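Local structure of putrescine aminotransferase (Halomonas elongata DSM 2581, 6GWI) at residues A397-L410 against L438-L450. The protein probably transfers amino groups from amines such as putrescine to keto acceptors, using pyridoxal-5'-phosphate as cofactor, as in class-III aminotransferases. Numbering follows the deposited sequence.
Sequences AGNLCRDLCFANGL and LARRALDETARQL
The side-chain nitrogen ND2 of N408 bonds E445 OE1 across the contact at 2.8 Å and L404 O in its own helix at 2.9 Å. It meets OE1 on the syn side but tilted from the carboxylate plane, in the amide plane of N408; it reaches L404 O from above the carbonyl plane, while N408 N comes from the opposite face. An amide suits this helix end because one NH2 can serve both helices; with CG beside the backbone N (chi1 -83°), it turns back over the last turn. Replacing N408 by an alanine is likely to leave E445 OE1 without its mate and L404 O without its second donor, with the glutamate's end set free to turn. G409 closes helix 397-407 in a Schellman motif; at phi 95° a side chain would jam against N408 O, and glycine fits.

Further along, small residues bring the helices, nearer antiparallel than parallel (131°), to 8.5 Å between axes: A442 CB lies 3.3 Å from C405 SG. T446 is a knob among A397, L400, C401 and L404. With OG1 beside the backbone N (chi1 -59°), its buried hydroxyl donates to A442 O at 2.7 Å, a partner within its own helix. L400 CD2 lies against the amide of Q449.

C401 and L443 also reach strand 376-381, joining the pair to the C-terminal antiparallel sheet. Cysteine, alanine and leucine contacts supply close apolar packing, whereas the N408–E445 bond adds a directional polar link at the C-terminal end of helix 397-407.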
loop_
_atom_site.group_PDB
_atom_site.type_symbol
_atom_site.label_atom_id
_atom_site.label_comp_id
_atom_site.label_asym_id
_atom_site.label_seq_id
_atom_site.Cartn_x
_atom_site.Cartn_y
_atom_site.Cartn_z
ATOM N N ALA B 397 -23.138 22.146 10.341
ATOM C CA ALA B 397 -22.370 23.335 10.691
ATOM C C ALA B 397 -20.911 23.198 10.273
ATOM O O ALA B 397 -20.320 24.141 9.737
ATOM C CB ALA B 397 -22.471 23.597 12.195
ATOM N N GLY B 398 -20.313 22.029 10.519
ATOM C CA GLY B 398 -18.905 21.849 10.204
ATOM C C GLY B 398 -18.630 21.857 8.711
ATOM O O GLY B 398 -17.687 22.503 8.245
ATOM N N ASN B 399 -19.448 21.136 7.939
ATOM C CA ASN B 399 -19.269 21.126 6.490
ATOM C C ASN B 399 -19.479 22.515 5.901
ATOM O O ASN B 399 -18.788 22.906 4.952
ATOM C CB ASN B 399 -20.227 20.126 5.845
ATOM C CG ASN B 399 -19.923 18.695 6.232
ATOM O OD1 ASN B 399 -18.853 18.396 6.764
ATOM N ND2 ASN B 399 -20.859 17.798 5.957
ATOM N N LEU B 400 -20.446 23.268 6.433
ATOM C CA LEU B 400 -20.663 24.631 5.963
ATOM C C LEU B 400 -19.448 25.504 6.246
ATOM O O LEU B 400 -18.982 26.242 5.371
ATOM C CB LEU B 400 -21.913 25.223 6.617
ATOM C CG LEU B 400 -22.222 26.675 6.248
ATOM C CD1 LEU B 400 -22.387 26.842 4.742
ATOM C CD2 LEU B 400 -23.474 27.145 6.975
ATOM N N CYS B 401 -18.926 25.441 7.474
ATOM C CA CYS B 401 -17.712 26.182 7.795
ATOM C C CYS B 401 -16.559 25.759 6.894
ATOM O O CYS B 401 -15.784 26.602 6.430
ATOM C CB CYS B 401 -17.344 25.977 9.263
ATOM S SG CYS B 401 -15.983 27.020 9.823
ATOM N N ARG B 402 -16.431 24.453 6.639
ATOM C CA ARG B 402 -15.377 23.947 5.765
ATOM C C ARG B 402 -15.479 24.538 4.364
ATOM O O ARG B 402 -14.475 24.965 3.783
ATOM C CB ARG B 402 -15.455 22.421 5.703
ATOM C CG ARG B 402 -14.521 21.766 4.696
ATOM C CD ARG B 402 -14.989 20.356 4.392
ATOM N NE ARG B 402 -16.221 20.374 3.610
ATOM C CZ ARG B 402 -17.039 19.338 3.471
ATOM N NH1 ARG B 402 -16.765 18.187 4.070
ATOM N NH2 ARG B 402 -18.136 19.458 2.735
ATOM N N ASP B 403 -16.681 24.524 3.783
ATOM C CA ASP B 403 -16.851 25.039 2.428
ATOM C C ASP B 403 -16.650 26.549 2.388
ATOM O O ASP B 403 -16.120 27.086 1.408
ATOM C CB ASP B 403 -18.232 24.663 1.893
ATOM C CG ASP B 403 -18.438 23.162 1.820
ATOM O OD1 ASP B 403 -17.434 22.425 1.792
ATOM O OD2 ASP B 403 -19.603 22.720 1.784
ATOM N N LEU B 404 -17.080 27.253 3.436
ATOM C CA LEU B 404 -16.860 28.692 3.495
ATOM C C LEU B 404 -15.385 29.027 3.676
ATOM O O LEU B 404 -14.925 30.064 3.187
ATOM C CB LEU B 404 -17.691 29.307 4.619
ATOM C CG LEU B 404 -19.195 29.407 4.347
ATOM C CD1 LEU B 404 -19.926 29.887 5.593
ATOM C CD2 LEU B 404 -19.488 30.331 3.167
ATOM N N CYS B 405 -14.634 28.184 4.390
ATOM C CA CYS B 405 -13.193 28.385 4.488
ATOM C C CYS B 405 -12.539 28.278 3.118
ATOM O O CYS B 405 -11.749 29.142 2.720
ATOM C CB CYS B 405 -12.589 27.373 5.458
ATOM S SG CYS B 405 -12.836 27.812 7.185
ATOM N N PHE B 406 -12.872 27.221 2.374
ATOM C CA PHE B 406 -12.300 27.048 1.046
ATOM C C PHE B 406 -12.659 28.224 0.148
ATOM O O PHE B 406 -11.815 28.722 -0.607
ATOM C CB PHE B 406 -12.787 25.732 0.438
ATOM C CG PHE B 406 -12.171 25.415 -0.892
ATOM C CD1 PHE B 406 -12.816 25.751 -2.071
ATOM C CD2 PHE B 406 -10.937 24.792 -0.966
ATOM C CE1 PHE B 406 -12.243 25.465 -3.296
ATOM C CE2 PHE B 406 -10.362 24.503 -2.186
ATOM C CZ PHE B 406 -11.016 24.842 -3.352
ATOM N N ALA B 407 -13.913 28.684 0.222
ATOM C CA ALA B 407 -14.338 29.840 -0.560
ATOM C C ALA B 407 -13.564 31.098 -0.186
ATOM O O ALA B 407 -13.362 31.973 -1.035
ATOM C CB ALA B 407 -15.840 30.066 -0.377
ATOM N N ASN B 408 -13.125 31.212 1.067
ATOM C CA ASN B 408 -12.316 32.346 1.498
ATOM C C ASN B 408 -10.822 32.118 1.291
ATOM O O ASN B 408 -10.026 33.000 1.626
ATOM C CB ASN B 408 -12.571 32.672 2.978
ATOM C CG ASN B 408 -13.800 33.543 3.185
ATOM O OD1 ASN B 408 -13.750 34.759 2.997
ATOM N ND2 ASN B 408 -14.899 32.928 3.608
ATOM N N GLY B 409 -10.423 30.969 0.762
ATOM C CA GLY B 409 -9.033 30.693 0.497
ATOM C C GLY B 409 -8.284 29.931 1.567
ATOM O O GLY B 409 -7.071 30.130 1.706
ATOM N N LEU B 410 -8.957 29.068 2.326
ATOM C CA LEU B 410 -8.297 28.277 3.355
ATOM C C LEU B 410 -8.825 26.851 3.335
ATOM O O LEU B 410 -10.040 26.633 3.348
ATOM C CB LEU B 410 -8.511 28.882 4.749
ATOM C CG LEU B 410 -7.986 28.062 5.930
ATOM C CD1 LEU B 410 -6.475 27.912 5.870
ATOM C CD2 LEU B 410 -8.406 28.703 7.243
ATOM N N LEU B 438 -8.639 34.133 8.100
ATOM C CA LEU B 438 -9.561 33.496 7.166
ATOM C C LEU B 438 -10.527 32.578 7.900
ATOM O O LEU B 438 -11.713 32.506 7.557
ATOM C CB LEU B 438 -8.783 32.712 6.111
ATOM C CG LEU B 438 -7.966 33.521 5.105
ATOM C CD1 LEU B 438 -7.071 32.596 4.300
ATOM C CD2 LEU B 438 -8.889 34.307 4.189
ATOM N N ALA B 439 -10.037 31.870 8.920
ATOM C CA ALA B 439 -10.914 31.040 9.737
ATOM C C ALA B 439 -12.023 31.873 10.367
ATOM O O ALA B 439 -13.204 31.511 10.300
ATOM C CB ALA B 439 -10.095 30.328 10.815
ATOM N N ARG B 440 -11.662 33.012 10.967
ATOM C CA ARG B 440 -12.659 33.841 11.633
ATOM C C ARG B 440 -13.691 34.357 10.639
ATOM O O ARG B 440 -14.891 34.393 10.935
ATOM C CB ARG B 440 -11.980 35.018 12.331
ATOM C CG ARG B 440 -12.912 35.847 13.200
ATOM C CD ARG B 440 -12.177 37.009 13.849
ATOM N NE ARG B 440 -11.053 36.580 14.678
ATOM C CZ ARG B 440 -11.121 36.265 15.967
ATOM N NH1 ARG B 440 -12.276 36.313 16.620
ATOM N NH2 ARG B 440 -10.019 35.897 16.605
ATOM N N ARG B 441 -13.239 34.760 9.448
ATOM C CA ARG B 441 -14.163 35.216 8.416
ATOM C C ARG B 441 -15.164 34.125 8.060
ATOM O O ARG B 441 -16.366 34.388 7.944
ATOM C CB ARG B 441 -13.373 35.658 7.183
ATOM C CG ARG B 441 -14.186 36.388 6.127
ATOM C CD ARG B 441 -13.267 37.036 5.095
ATOM N NE ARG B 441 -12.277 37.910 5.724
ATOM C CZ ARG B 441 -11.132 38.284 5.161
ATOM N NH1 ARG B 441 -10.811 37.861 3.944
ATOM N NH2 ARG B 441 -10.302 39.079 5.821
ATOM N N ALA B 442 -14.688 32.886 7.902
ATOM C CA ALA B 442 -15.589 31.778 7.604
ATOM C C ALA B 442 -16.500 31.479 8.788
ATOM O O ALA B 442 -17.678 31.151 8.605
ATOM C CB ALA B 442 -14.782 30.538 7.221
ATOM N N LEU B 443 -15.973 31.584 10.009
ATOM C CA LEU B 443 -16.811 31.386 11.185
ATOM C C LEU B 443 -17.898 32.450 11.257
ATOM O O LEU B 443 -19.060 32.144 11.544
ATOM C CB LEU B 443 -15.956 31.400 12.449
ATOM C CG LEU B 443 -15.014 30.217 12.669
ATOM C CD1 LEU B 443 -14.046 30.547 13.794
ATOM C CD2 LEU B 443 -15.787 28.950 12.982
ATOM N N ASP B 444 -17.536 33.711 11.000
ATOM C CA ASP B 444 -18.533 34.772 10.939
ATOM C C ASP B 444 -19.634 34.428 9.943
ATOM O O ASP B 444 -20.827 34.520 10.257
ATOM C CB ASP B 444 -17.874 36.099 10.551
ATOM C CG ASP B 444 -16.928 36.619 11.614
ATOM O OD1 ASP B 444 -16.996 36.145 12.766
ATOM O OD2 ASP B 444 -16.120 37.515 11.294
ATOM N N GLU B 445 -19.249 34.037 8.724
ATOM C CA GLU B 445 -20.239 33.738 7.695
ATOM C C GLU B 445 -21.032 32.481 8.030
ATOM O O GLU B 445 -22.216 32.388 7.686
ATOM C CB GLU B 445 -19.556 33.599 6.331
ATOM C CG GLU B 445 -19.001 34.917 5.789
ATOM C CD GLU B 445 -17.918 34.735 4.735
ATOM O OE1 GLU B 445 -17.521 33.582 4.461
ATOM O OE2 GLU B 445 -17.466 35.756 4.173
ATOM N N THR B 446 -20.405 31.510 8.701
ATOM C CA THR B 446 -21.131 30.323 9.139
ATOM C C THR B 446 -22.194 30.683 10.169
ATOM O O THR B 446 -23.353 30.270 10.055
ATOM C CB THR B 446 -20.158 29.295 9.724
ATOM O OG1 THR B 446 -19.184 28.935 8.737
ATOM C CG2 THR B 446 -20.904 28.047 10.184
ATOM N N ALA B 447 -21.812 31.454 11.190
ATOM C CA ALA B 447 -22.760 31.812 12.238
ATOM C C ALA B 447 -23.934 32.602 11.676
ATOM O O ALA B 447 -25.087 32.367 12.057
ATOM C CB ALA B 447 -22.054 32.607 13.336
ATOM N N ARG B 448 -23.665 33.547 10.771
ATOM C CA ARG B 448 -24.750 34.335 10.198
ATOM C C ARG B 448 -25.729 33.447 9.433
ATOM O O ARG B 448 -26.949 33.582 9.577
ATOM C CB ARG B 448 -24.210 35.445 9.290
ATOM C CG ARG B 448 -23.904 36.740 10.045
ATOM C CD ARG B 448 -23.505 37.903 9.134
ATOM N NE ARG B 448 -22.319 37.695 8.308
ATOM C CZ ARG B 448 -21.098 38.131 8.612
ATOM N NH1 ARG B 448 -20.874 38.794 9.741
ATOM N NH2 ARG B 448 -20.093 37.903 7.778
ATOM N N GLN B 449 -25.209 32.528 8.612
ATOM C CA GLN B 449 -26.084 31.713 7.778
ATOM C C GLN B 449 -26.962 30.770 8.593
ATOM O O GLN B 449 -28.104 30.503 8.201
ATOM C CB GLN B 449 -25.258 30.892 6.787
ATOM C CG GLN B 449 -26.107 29.954 5.942
ATOM C CD GLN B 449 -25.387 29.429 4.720
ATOM O OE1 GLN B 449 -24.422 30.027 4.243
ATOM N NE2 GLN B 449 -25.852 28.295 4.206
ATOM N N LEU B 450 -26.462 30.251 9.712
ATOM C CA LEU B 450 -27.250 29.318 10.509
ATOM C C LEU B 450 -28.201 30.002 11.482
ATOM O O LEU B 450 -29.093 29.332 12.016
ATOM C CB LEU B 450 -26.321 28.377 11.281
ATOM C CG LEU B 450 -25.538 27.379 10.427
ATOM C CD1 LEU B 450 -24.496 26.665 11.271
ATOM C CD2 LEU B 450 -26.477 26.371 9.778
#